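Local structure of extracellular solute-binding protein, family 1 (Bifidobacterium longum subsp. infantis ATCC 15697, 3QUF) at residues 29-43 with 56-70. The protein probably binds a solute outside the cell and delivers it to a membrane transporter. Sequence-based numbering, arbitrary orientation. Where two conformers were deposited one is given.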
loop_
_atom_site.group_PDB
_atom_site.type_symbol
_atom_site.label_atom_id
_atom_site.label_comp_id
_atom_site.label_asym_id
_atom_site.label_seq_id
_atom_site.Cartn_x
_atom_site.Cartn_y
_atom_site.Cartn_z
ATOM N N LYS A 29 27.533 9.432 26.454
ATOM C CA LYS A 29 27.011 9.360 25.068
ATOM C C LYS A 29 26.759 7.912 24.671
ATOM O O LYS A 29 27.455 7.033 25.112
ATOM C CB LYS A 29 27.972 9.932 24.040
ATOM C CG LYS A 29 28.098 11.468 24.041
ATOM C CD LYS A 29 28.498 11.970 22.632
ATOM C CE LYS A 29 28.228 13.466 22.464
ATOM N NZ LYS A 29 28.621 14.241 23.670
ATOM N N THR A 30 25.766 7.691 23.824
ATOM C CA THR A 30 25.478 6.357 23.347
ATOM C C THR A 30 25.518 6.390 21.837
ATOM O O THR A 30 24.800 7.172 21.218
ATOM C CB THR A 30 24.071 5.918 23.793
ATOM O OG1 THR A 30 24.030 5.868 25.238
ATOM C CG2 THR A 30 23.719 4.528 23.207
ATOM N N LYS A 31 26.356 5.549 21.259
ATOM C CA LYS A 31 26.461 5.412 19.811
ATOM C C LYS A 31 25.486 4.360 19.289
ATOM O O LYS A 31 25.551 3.213 19.731
ATOM C CB LYS A 31 27.876 4.970 19.458
ATOM C CG LYS A 31 28.950 5.940 19.903
ATOM C CD LYS A 31 30.279 5.567 19.280
ATOM C CE LYS A 31 30.119 5.223 17.813
ATOM N NZ LYS A 31 29.828 6.404 16.967
ATOM N N ILE A 32 24.631 4.724 18.343
ATOM C CA ILE A 32 23.745 3.764 17.657
ATOM C C ILE A 32 23.851 3.916 16.145
ATOM O O ILE A 32 24.364 4.947 15.666
ATOM C CB ILE A 32 22.280 3.868 18.096
ATOM C CG1 ILE A 32 21.712 5.296 17.922
ATOM C CG2 ILE A 32 22.182 3.415 19.575
ATOM C CD1 ILE A 32 20.195 5.402 18.211
ATOM N N SER A 33 23.433 2.875 15.419
ATOM C CA SER A 33 23.447 2.885 13.978
ATOM C C SER A 33 22.061 2.650 13.411
ATOM O O SER A 33 21.204 2.039 14.054
ATOM C CB SER A 33 24.415 1.843 13.427
ATOM O OG SER A 33 24.099 0.587 13.977
ATOM N N PHE A 34 21.838 3.149 12.203
ATOM C CA PHE A 34 20.564 3.002 11.502
ATOM C C PHE A 34 20.904 2.645 10.082
ATOM O O PHE A 34 21.648 3.403 9.440
ATOM C CB PHE A 34 19.804 4.324 11.581
ATOM C CG PHE A 34 18.509 4.411 10.780
ATOM C CD1 PHE A 34 17.751 3.323 10.434
ATOM C CD2 PHE A 34 18.053 5.671 10.394
ATOM C CE1 PHE A 34 16.570 3.472 9.678
ATOM C CE2 PHE A 34 16.898 5.823 9.647
ATOM C CZ PHE A 34 16.172 4.756 9.284
ATOM N N TYR A 35 20.504 1.462 9.639
ATOM C CA TYR A 35 20.664 1.083 8.235
ATOM C C TYR A 35 19.312 1.328 7.618
ATOM O O TYR A 35 18.355 0.592 7.861
ATOM C CB TYR A 35 21.089 -0.368 8.073
ATOM C CG TYR A 35 21.417 -0.714 6.640
ATOM C CD1 TYR A 35 22.248 0.108 5.894
ATOM C CD2 TYR A 35 20.915 -1.824 6.032
ATOM C CE1 TYR A 35 22.570 -0.198 4.565
ATOM C CE2 TYR A 35 21.229 -2.142 4.701
ATOM C CZ TYR A 35 22.038 -1.314 3.982
ATOM O OH TYR A 35 22.416 -1.592 2.686
ATOM N N SER A 36 19.223 2.398 6.841
ATOM C CA SER A 36 17.949 2.953 6.369
ATOM C C SER A 36 17.552 2.535 4.939
ATOM O O SER A 36 18.343 2.645 4.005
ATOM C CB SER A 36 18.027 4.473 6.418
ATOM O OG SER A 36 16.850 5.086 5.909
ATOM N N TYR A 37 16.339 2.037 4.801
ATOM C CA TYR A 37 15.731 1.789 3.479
ATOM C C TYR A 37 15.517 3.115 2.737
ATOM O O TYR A 37 15.566 3.190 1.507
ATOM C CB TYR A 37 14.414 1.112 3.675
ATOM C CG TYR A 37 13.570 0.941 2.453
ATOM C CD1 TYR A 37 13.824 -0.067 1.559
ATOM C CD2 TYR A 37 12.582 1.842 2.180
ATOM C CE1 TYR A 37 13.017 -0.219 0.425
ATOM C CE2 TYR A 37 11.770 1.713 1.063
ATOM C CZ TYR A 37 12.018 0.697 0.192
ATOM O OH TYR A 37 11.217 0.577 -0.931
ATOM N N PHE A 38 15.256 4.148 3.515
ATOM C CA PHE A 38 14.935 5.479 2.976
ATOM C C PHE A 38 16.191 6.226 2.649
ATOM O O PHE A 38 17.184 6.200 3.388
ATOM C CB PHE A 38 14.108 6.227 4.023
ATOM C CG PHE A 38 12.788 5.595 4.280
ATOM C CD1 PHE A 38 11.765 5.712 3.365
ATOM C CD2 PHE A 38 12.584 4.750 5.388
ATOM C CE1 PHE A 38 10.552 5.083 3.599
ATOM C CE2 PHE A 38 11.385 4.132 5.585
ATOM C CZ PHE A 38 10.386 4.295 4.696
ATOM N N LYS A 39 16.146 6.935 1.523
ATOM C CA LYS A 39 17.241 7.769 1.128
ATOM C C LYS A 39 17.316 9.048 1.982
ATOM O O LYS A 39 16.357 9.431 2.653
ATOM C CB LYS A 39 17.111 8.113 -0.342
ATOM C CG LYS A 39 17.329 6.871 -1.255
ATOM C CD LYS A 39 17.532 7.267 -2.714
ATOM C CE LYS A 39 18.399 6.223 -3.448
ATOM N NZ LYS A 39 17.737 4.881 -3.376
ATOM N N ASP A 40 18.456 9.728 1.911
ATOM C CA ASP A 40 18.609 10.965 2.657
ATOM C C ASP A 40 17.529 11.976 2.279
ATOM O O ASP A 40 17.095 12.730 3.132
ATOM C CB ASP A 40 20.020 11.556 2.478
ATOM C CG ASP A 40 20.204 12.871 3.225
ATOM O OD1 ASP A 40 20.352 12.871 4.460
ATOM O OD2 ASP A 40 20.196 13.890 2.537
ATOM N N ASN A 41 17.086 11.991 1.019
ATOM C CA ASN A 41 16.071 12.993 0.630
ATOM C C ASN A 41 14.718 12.686 1.230
ATOM O O ASN A 41 13.860 13.546 1.216
ATOM C CB ASN A 41 15.956 13.234 -0.877
ATOM C CG ASN A 41 15.718 11.982 -1.695
ATOM O OD1 ASN A 41 15.108 11.023 -1.269
ATOM N ND2 ASN A 41 16.176 12.036 -2.957
ATOM N N GLN A 42 14.545 11.488 1.767
ATOM C CA GLN A 42 13.293 11.130 2.468
ATOM C C GLN A 42 13.379 11.208 3.992
ATOM O O GLN A 42 12.428 11.619 4.660
ATOM C CB GLN A 42 12.883 9.721 2.094
ATOM C CG GLN A 42 12.499 9.540 0.629
ATOM C CD GLN A 42 12.515 8.049 0.208
ATOM O OE1 GLN A 42 13.547 7.331 0.283
ATOM N NE2 GLN A 42 11.376 7.594 -0.261
ATOM N N ILE A 43 14.506 10.786 4.559
ATOM C CA ILE A 43 14.622 10.685 6.030
ATOM C C ILE A 43 15.700 11.575 6.654
ATOM O O ILE A 43 15.797 11.658 7.880
ATOM C CB ILE A 43 14.822 9.189 6.448
ATOM C CG1 ILE A 43 14.303 8.931 7.872
ATOM C CG2 ILE A 43 16.259 8.776 6.269
ATOM C CD1 ILE A 43 13.752 7.614 8.143
ATOM N N ASP A 56 23.122 13.423 23.694
ATOM C CA ASP A 56 23.696 12.258 24.299
ATOM C C ASP A 56 23.722 11.053 23.347
ATOM O O ASP A 56 24.192 9.995 23.730
ATOM C CB ASP A 56 22.814 11.893 25.522
ATOM C CG ASP A 56 21.312 11.637 25.159
ATOM O OD1 ASP A 56 20.604 12.473 24.487
ATOM O OD2 ASP A 56 20.834 10.531 25.554
ATOM N N ILE A 57 23.124 11.192 22.168
ATOM C CA ILE A 57 23.037 10.057 21.224
ATOM C C ILE A 57 23.756 10.403 19.952
ATOM O O ILE A 57 23.498 11.468 19.374
ATOM C CB ILE A 57 21.589 9.659 20.956
ATOM C CG1 ILE A 57 20.926 9.285 22.297
ATOM C CG2 ILE A 57 21.489 8.503 19.847
ATOM C CD1 ILE A 57 19.458 9.047 22.253
ATOM N N THR A 58 24.671 9.531 19.538
ATOM C CA THR A 58 25.356 9.665 18.270
ATOM C C THR A 58 24.736 8.653 17.315
ATOM O O THR A 58 24.859 7.458 17.570
ATOM C CB THR A 58 26.866 9.340 18.417
ATOM O OG1 THR A 58 27.494 10.266 19.336
ATOM C CG2 THR A 58 27.565 9.411 17.033
ATOM N N LEU A 59 24.131 9.126 16.230
ATOM C CA LEU A 59 23.477 8.248 15.258
ATOM C C LEU A 59 24.286 8.171 13.961
ATOM O O LEU A 59 24.561 9.200 13.335
ATOM C CB LEU A 59 22.060 8.734 15.028
ATOM C CG LEU A 59 21.182 7.967 14.058
ATOM C CD1 LEU A 59 21.050 6.510 14.488
ATOM C CD2 LEU A 59 19.747 8.578 13.885
ATOM N N ASP A 60 24.760 6.983 13.629
ATOM C CA ASP A 60 25.496 6.713 12.382
ATOM C C ASP A 60 24.500 6.095 11.418
ATOM O O ASP A 60 23.992 5.001 11.670
ATOM C CB ASP A 60 26.659 5.742 12.635
ATOM C CG ASP A 60 27.438 5.383 11.356
ATOM O OD1 ASP A 60 27.447 6.178 10.401
ATOM O OD2 ASP A 60 28.057 4.302 11.316
ATOM N N VAL A 61 24.211 6.793 10.326
ATOM C CA VAL A 61 23.241 6.352 9.354
ATOM C C VAL A 61 23.882 5.924 8.061
ATOM O O VAL A 61 24.739 6.658 7.530
ATOM C CB VAL A 61 22.185 7.441 9.066
ATOM C CG1 VAL A 61 21.057 6.905 8.143
ATOM C CG2 VAL A 61 21.597 7.965 10.348
ATOM N N GLN A 62 23.514 4.734 7.596
ATOM C CA GLN A 62 23.808 4.258 6.260
ATOM C C GLN A 62 22.538 4.075 5.452
ATOM O O GLN A 62 21.458 3.749 5.958
ATOM C CB GLN A 62 24.651 2.996 6.309
ATOM C CG GLN A 62 25.936 3.233 7.103
ATOM C CD GLN A 62 27.132 2.408 6.630
ATOM O OE1 GLN A 62 27.248 1.232 6.957
ATOM N NE2 GLN A 62 28.051 3.047 5.877
ATOM N N TYR A 63 22.652 4.336 4.159
ATOM C CA TYR A 63 21.458 4.432 3.297
ATOM C C TYR A 63 21.501 3.291 2.264
ATOM O O TYR A 63 22.561 2.993 1.686
ATOM C CB TYR A 63 21.381 5.839 2.682
ATOM C CG TYR A 63 21.318 7.017 3.678
ATOM C CD1 TYR A 63 20.117 7.502 4.108
ATOM C CD2 TYR A 63 22.481 7.677 4.166
ATOM C CE1 TYR A 63 20.013 8.566 5.022
ATOM C CE2 TYR A 63 22.369 8.769 5.096
ATOM C CZ TYR A 63 21.122 9.193 5.508
ATOM O OH TYR A 63 20.926 10.254 6.422
ATOM N N GLY A 64 20.377 2.587 2.077
ATOM C CA GLY A 64 20.271 1.546 1.065
ATOM C C GLY A 64 20.361 2.194 -0.316
ATOM O O GLY A 64 19.974 3.367 -0.491
ATOM N N GLN A 65 20.905 1.428 -1.270
ATOM C CA GLN A 65 21.064 1.878 -2.663
ATOM C C GLN A 65 19.803 1.612 -3.474
ATOM O O GLN A 65 19.395 2.451 -4.263
ATOM C CB GLN A 65 22.306 1.221 -3.302
ATOM C CG GLN A 65 23.641 1.689 -2.661
ATOM C CD GLN A 65 24.906 0.975 -3.188
ATOM O OE1 GLN A 65 24.837 -0.132 -3.736
ATOM N NE2 GLN A 65 26.072 1.621 -3.008
ATOM N N ASP A 66 19.162 0.468 -3.241
ATOM C CA ASP A 66 17.900 0.123 -3.876
ATOM C C ASP A 66 17.336 -1.036 -3.073
ATOM O O ASP A 66 18.093 -1.665 -2.322
ATOM C CB ASP A 66 18.090 -0.238 -5.372
ATOM C CG ASP A 66 19.016 -1.432 -5.595
ATOM O OD1 ASP A 66 18.619 -2.574 -5.257
ATOM O OD2 ASP A 66 20.140 -1.233 -6.126
ATOM N N PRO A 67 16.033 -1.316 -3.209
ATOM C CA PRO A 67 15.351 -2.285 -2.335
ATOM C C PRO A 67 15.886 -3.715 -2.295
ATOM O O PRO A 67 15.818 -4.351 -1.215
ATOM C CB PRO A 67 13.909 -2.291 -2.883
ATOM C CG PRO A 67 13.734 -0.894 -3.465
ATOM C CD PRO A 67 15.069 -0.517 -4.004
ATOM N N ALA A 68 16.353 -4.254 -3.437
ATOM C CA ALA A 68 16.918 -5.614 -3.448
ATOM C C ALA A 68 18.197 -5.643 -2.687
ATOM O O ALA A 68 18.473 -6.607 -1.921
ATOM C CB ALA A 68 17.166 -6.122 -4.860
ATOM N N GLN A 69 18.998 -4.601 -2.915
ATOM C CA GLN A 69 20.258 -4.510 -2.295
ATOM C C GLN A 69 20.007 -4.273 -0.817
ATOM O O GLN A 69 20.763 -4.775 -0.013
ATOM C CB GLN A 69 21.123 -3.426 -2.928
ATOM C CG GLN A 69 22.461 -3.204 -2.247
ATOM C CD GLN A 69 22.460 -2.048 -1.228
ATOM O OE1 GLN A 69 21.422 -1.459 -0.903
ATOM N NE2 GLN A 69 23.643 -1.716 -0.740
ATOM N N TYR A 70 18.973 -3.511 -0.481
ATOM C CA TYR A 70 18.694 -3.221 0.941
ATOM C C TYR A 70 18.442 -4.515 1.706
ATOM O O TYR A 70 19.052 -4.755 2.774
ATOM C CB TYR A 70 17.494 -2.267 1.108
ATOM C CG TYR A 70 17.263 -1.965 2.591
ATOM C CD1 TYR A 70 18.084 -1.104 3.249
ATOM C CD2 TYR A 70 16.257 -2.583 3.285
ATOM C CE1 TYR A 70 17.926 -0.864 4.611
ATOM C CE2 TYR A 70 16.051 -2.333 4.660
ATOM C CZ TYR A 70 16.903 -1.481 5.284
ATOM O OH TYR A 70 16.771 -1.223 6.630
HETATM O O HOH W 1 23.418 8.226 26.352
HETATM O O HOH W 2 24.023 0.051 1.418
#
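Strands 30-36 and 57-63 are the two parallel strands of a beta-alpha-beta unit, joined by helix 40-53. Backbone bonds run unbroken from Thr30 N to Asp56 O (2.8 Å) as far as Gly64 N to Ser36 O (2.8 Å). On one face Ile32 reaches over to two neighbours: its CG1 touches CD1 of Leu59 and its CD1 touches CG2 of Ile57, both at 3.7 Å. Phe34 lies alongside Val61 on the same face.

At the C-terminal ends of the strands, Tyr35, Tyr37 and Tyr70 form an aromatic cluster. Tyr70 enters from the start of helix 67-79. With CG anti to the backbone N (chi1 -178°), its ring is sent toward Tyr35 and Tyr37. It lies nearly parallel to the Tyr35 ring, planes at 18°, but little of one lies over the other. Tyr37 turns its ring edge to the face of Tyr70, planes at 81°, and sets its CB over that face, 3.9 Å from the ring centroid. Tyr70 OH donates to Tyr35 O at 2.7 Å, from above the carbonyl plane. The same hydroxyl is also hydrogen-bonded to Asn88 N. A water links Tyr35 OH, Tyr63 O and Gln69 NE2; Thr73 also bonds Tyr35 OH.

Tyr63 packs one face on Val61 CG1 and the other on Asp40 CB. Lys39 NZ donates to Gln65 O at 3.1 Å, from above the carbonyl plane, tying the two loops together. Strand 86-89 pairs with the other edge of strand 30-36, and helix 311-324 covers Thr30, Ile32 and Ile57.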